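Local coordinates for homoaconitase small subunit (Methanocaldococcus jannaschii, PDB 2PKP), which forms the small subunit of a hydro-lyase that interconverts homocitrate, cis-homoaconitate and homoisocitrate and accepts a broad range of cis-unsaturated tricarboxylic acids, at residues L25-C37 with R67-I79. Sequence-based numbering, arbitrary orientation.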
# COMPACT_ATOMS: atom_id res chain seq x y z
N LEU A 25 6.10 1.35 -24.38
CA LEU A 25 5.09 0.30 -24.40
C LEU A 25 5.62 -1.06 -24.86
O LEU A 25 4.90 -2.06 -24.85
CB LEU A 25 3.91 0.72 -25.28
CG LEU A 25 3.24 2.04 -24.86
CD1 LEU A 25 2.11 2.37 -25.82
CD2 LEU A 25 2.72 1.92 -23.44
N ARG A 26 6.88 -1.09 -25.28
CA ARG A 26 7.49 -2.33 -25.74
C ARG A 26 8.22 -3.04 -24.61
O ARG A 26 9.40 -3.37 -24.72
CB ARG A 26 8.46 -2.05 -26.90
CG ARG A 26 7.82 -1.30 -28.06
CD ARG A 26 8.75 -1.20 -29.27
NE ARG A 26 8.98 -2.50 -29.90
CZ ARG A 26 9.62 -2.66 -31.06
NH1 ARG A 26 10.10 -1.62 -31.72
NH2 ARG A 26 9.78 -3.88 -31.56
N THR A 27 7.51 -3.28 -23.51
CA THR A 27 8.09 -3.95 -22.35
C THR A 27 7.03 -4.73 -21.58
O THR A 27 5.85 -4.41 -21.63
CB THR A 27 8.75 -2.95 -21.39
OG1 THR A 27 9.32 -3.66 -20.28
CG2 THR A 27 7.73 -1.96 -20.87
N THR A 28 7.47 -5.75 -20.85
CA THR A 28 6.58 -6.57 -20.05
C THR A 28 6.59 -6.12 -18.60
O THR A 28 5.54 -5.87 -18.01
CB THR A 28 7.00 -8.06 -20.09
OG1 THR A 28 6.92 -8.55 -21.44
CG2 THR A 28 6.08 -8.90 -19.20
N ASP A 29 7.78 -6.01 -18.04
CA ASP A 29 7.95 -5.60 -16.65
C ASP A 29 7.16 -4.34 -16.32
O ASP A 29 7.36 -3.29 -16.93
CB ASP A 29 9.43 -5.38 -16.35
CG ASP A 29 9.73 -5.38 -14.87
OD1 ASP A 29 9.11 -4.58 -14.14
OD2 ASP A 29 10.59 -6.17 -14.43
N PRO A 30 6.25 -4.42 -15.34
CA PRO A 30 5.44 -3.27 -14.94
C PRO A 30 6.33 -2.21 -14.28
O PRO A 30 6.09 -1.02 -14.42
CB PRO A 30 4.43 -3.88 -13.97
CG PRO A 30 5.22 -4.98 -13.34
CD PRO A 30 5.92 -5.61 -14.52
N TYR A 31 7.36 -2.68 -13.58
CA TYR A 31 8.30 -1.78 -12.92
C TYR A 31 9.07 -1.01 -13.99
O TYR A 31 9.49 0.12 -13.76
CB TYR A 31 9.27 -2.58 -12.05
CG TYR A 31 8.66 -3.06 -10.75
CD1 TYR A 31 8.28 -2.16 -9.76
CD2 TYR A 31 8.45 -4.42 -10.52
CE1 TYR A 31 7.72 -2.59 -8.56
CE2 TYR A 31 7.89 -4.87 -9.32
CZ TYR A 31 7.52 -3.95 -8.35
OH TYR A 31 6.96 -4.37 -7.17
N GLU A 32 9.24 -1.64 -15.15
CA GLU A 32 9.94 -1.01 -16.26
C GLU A 32 9.07 0.15 -16.74
O GLU A 32 9.57 1.22 -17.09
CB GLU A 32 10.14 -2.01 -17.40
CG GLU A 32 11.13 -1.58 -18.47
CD GLU A 32 12.54 -1.43 -17.93
OE1 GLU A 32 13.04 -2.39 -17.30
OE2 GLU A 32 13.16 -0.36 -18.15
N LEU A 33 7.77 -0.08 -16.75
CA LEU A 33 6.81 0.94 -17.15
C LEU A 33 6.79 2.04 -16.11
O LEU A 33 6.79 3.23 -16.43
CB LEU A 33 5.41 0.32 -17.28
CG LEU A 33 5.18 -0.61 -18.47
CD1 LEU A 33 3.83 -1.31 -18.34
CD2 LEU A 33 5.25 0.20 -19.77
N ALA A 34 6.78 1.64 -14.84
CA ALA A 34 6.75 2.58 -13.73
C ALA A 34 7.94 3.53 -13.74
O ALA A 34 7.81 4.69 -13.37
CB ALA A 34 6.68 1.82 -12.41
N SER A 35 9.10 3.04 -14.17
CA SER A 35 10.30 3.87 -14.21
C SER A 35 10.17 5.06 -15.16
O SER A 35 11.01 5.96 -15.16
CB SER A 35 11.52 3.02 -14.58
OG SER A 35 11.40 2.51 -15.90
N HIS A 36 9.13 5.07 -15.98
CA HIS A 36 8.92 6.19 -16.90
C HIS A 36 7.56 6.84 -16.73
O HIS A 36 7.04 7.48 -17.64
CB HIS A 36 9.13 5.73 -18.34
CG HIS A 36 10.53 5.28 -18.63
ND1 HIS A 36 10.92 3.97 -18.52
CD2 HIS A 36 11.65 5.99 -18.90
CE1 HIS A 36 12.22 3.88 -18.72
NE2 HIS A 36 12.69 5.09 -18.96
N CYS A 37 6.99 6.67 -15.54
CA CYS A 37 5.69 7.24 -15.23
C CYS A 37 5.75 8.77 -15.30
O CYS A 37 6.65 9.38 -14.73
CB CYS A 37 5.23 6.80 -13.84
SG CYS A 37 3.55 7.32 -13.42
N ARG A 67 -4.85 2.47 -22.82
CA ARG A 67 -3.60 1.85 -22.38
C ARG A 67 -3.58 1.37 -20.94
O ARG A 67 -3.52 2.18 -20.01
CB ARG A 67 -2.44 2.83 -22.60
CG ARG A 67 -2.42 3.42 -23.99
CD ARG A 67 -2.46 2.32 -25.04
NE ARG A 67 -2.59 2.85 -26.39
CZ ARG A 67 -2.71 2.10 -27.48
NH1 ARG A 67 -2.73 0.78 -27.38
NH2 ARG A 67 -2.82 2.67 -28.67
N GLU A 68 -3.63 0.06 -20.75
CA GLU A 68 -3.58 -0.51 -19.42
C GLU A 68 -2.22 -0.19 -18.80
O GLU A 68 -2.06 -0.19 -17.58
CB GLU A 68 -3.77 -2.03 -19.49
CG GLU A 68 -5.17 -2.47 -19.86
CD GLU A 68 -5.18 -3.57 -20.90
OE1 GLU A 68 -4.42 -4.55 -20.73
OE2 GLU A 68 -5.95 -3.46 -21.88
N GLN A 69 -1.24 0.09 -19.66
CA GLN A 69 0.10 0.41 -19.20
C GLN A 69 0.18 1.71 -18.42
O GLN A 69 1.02 1.86 -17.54
CB GLN A 69 1.08 0.47 -20.38
CG GLN A 69 1.36 -0.88 -21.02
CD GLN A 69 0.50 -1.14 -22.24
OE1 GLN A 69 -0.70 -0.88 -22.23
NE2 GLN A 69 1.12 -1.66 -23.30
N ALA A 70 -0.69 2.66 -18.75
CA ALA A 70 -0.70 3.94 -18.06
C ALA A 70 -1.03 3.76 -16.58
O ALA A 70 -0.35 4.33 -15.72
CB ALA A 70 -1.71 4.87 -18.71
N VAL A 71 -2.06 2.97 -16.28
CA VAL A 71 -2.45 2.75 -14.89
C VAL A 71 -1.45 1.85 -14.19
O VAL A 71 -1.26 1.95 -12.98
CB VAL A 71 -3.87 2.13 -14.77
CG1 VAL A 71 -4.88 3.06 -15.43
CG2 VAL A 71 -3.91 0.76 -15.40
N ILE A 72 -0.82 0.96 -14.95
CA ILE A 72 0.18 0.05 -14.38
C ILE A 72 1.45 0.83 -14.04
O ILE A 72 2.13 0.53 -13.06
CB ILE A 72 0.51 -1.10 -15.37
CG1 ILE A 72 -0.71 -2.04 -15.48
CG2 ILE A 72 1.74 -1.87 -14.90
CD1 ILE A 72 -0.50 -3.20 -16.43
N ALA A 73 1.75 1.85 -14.84
CA ALA A 73 2.93 2.69 -14.63
C ALA A 73 2.76 3.46 -13.33
O ALA A 73 3.71 3.61 -12.56
CB ALA A 73 3.10 3.66 -15.79
N ILE A 74 1.55 3.95 -13.08
CA ILE A 74 1.26 4.69 -11.87
C ILE A 74 1.27 3.74 -10.66
O ILE A 74 1.99 3.97 -9.68
CB ILE A 74 -0.13 5.37 -11.97
CG1 ILE A 74 -0.11 6.40 -13.11
CG2 ILE A 74 -0.48 6.05 -10.64
CD1 ILE A 74 -1.48 6.99 -13.44
N LYS A 75 0.49 2.67 -10.75
CA LYS A 75 0.39 1.69 -9.67
C LYS A 75 1.75 1.13 -9.25
O LYS A 75 2.01 0.96 -8.06
CB LYS A 75 -0.54 0.55 -10.08
CG LYS A 75 -0.70 -0.55 -9.04
CD LYS A 75 -1.57 -1.69 -9.60
CE LYS A 75 -1.82 -2.81 -8.58
NZ LYS A 75 -0.58 -3.55 -8.22
N TYR A 76 2.62 0.87 -10.22
CA TYR A 76 3.93 0.32 -9.87
C TYR A 76 4.97 1.31 -9.37
O TYR A 76 6.14 0.95 -9.18
CB TYR A 76 4.47 -0.54 -11.02
CG TYR A 76 3.85 -1.92 -11.00
CD1 TYR A 76 2.53 -2.12 -11.40
CD2 TYR A 76 4.56 -3.02 -10.50
CE1 TYR A 76 1.92 -3.36 -11.30
CE2 TYR A 76 3.96 -4.27 -10.40
CZ TYR A 76 2.64 -4.43 -10.80
OH TYR A 76 2.04 -5.66 -10.68
N CYS A 77 4.55 2.55 -9.14
CA CYS A 77 5.42 3.58 -8.59
C CYS A 77 5.10 3.60 -7.10
O CYS A 77 5.70 4.34 -6.32
CB CYS A 77 5.12 4.96 -9.17
SG CYS A 77 5.99 5.35 -10.69
N GLY A 78 4.13 2.78 -6.71
CA GLY A 78 3.72 2.73 -5.32
C GLY A 78 2.63 3.75 -5.05
O GLY A 78 2.36 4.09 -3.90
N ILE A 79 1.99 4.24 -6.11
CA ILE A 79 0.91 5.21 -5.99
C ILE A 79 -0.43 4.49 -5.93
O ILE A 79 -0.81 3.79 -6.87
CB ILE A 79 0.94 6.19 -7.18
CG1 ILE A 79 2.23 7.01 -7.12
CG2 ILE A 79 -0.29 7.10 -7.16
CD1 ILE A 79 2.46 7.90 -8.32
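The specificity loop of the aconitase swivel domain, whose YLRT motif carries R26, runs into helix 30-34, and P30, L33 and A34 of this short helix pack on I72, A73 and Y76 at helix 68-75. The two axes pass 7.5 Å apart at a crossing angle of -82°, close enough for the A34 CA to approach A73 O at 3.4 Å in a CA-H...O contact. P30 sits squarely over one face of the Y76 ring, its CB 3.4 Å from the centroid and 3° off the normal, in a CH-pi contact; the same CB presses tightly on I72 CG2 at 3.5 Å. The edge of Y76 points into the face of Y31 in a T-shaped pair, with Y76 CD2 over the centre of the Y31 ring and the planes at 86°. K158 of the second subunit makes a cation-pi contact with Y31, linking helix 30-34 to that subunit. At the other end, L25 CD2 lies 3.8 Å from Q69 CB, and L33 CD1 reaches Q69 CG at 3.7 Å. Beyond A34, C37 has SG anti to its backbone N, which brings the sulfur 3.8 Å from I74 CG1, while its CB meets C77 SG. D29 caps helix 30-34, OD1 accepting from E32 N at 3.1 Å and more weakly from Y31 N. Apolar packing of helix 30-34, together with L25 of the YLRT motif, thus sets the segment carrying R26 against helix 68-75 and the turn after it, within the alpha/beta swivel fold shared by LeuD-type small subunits.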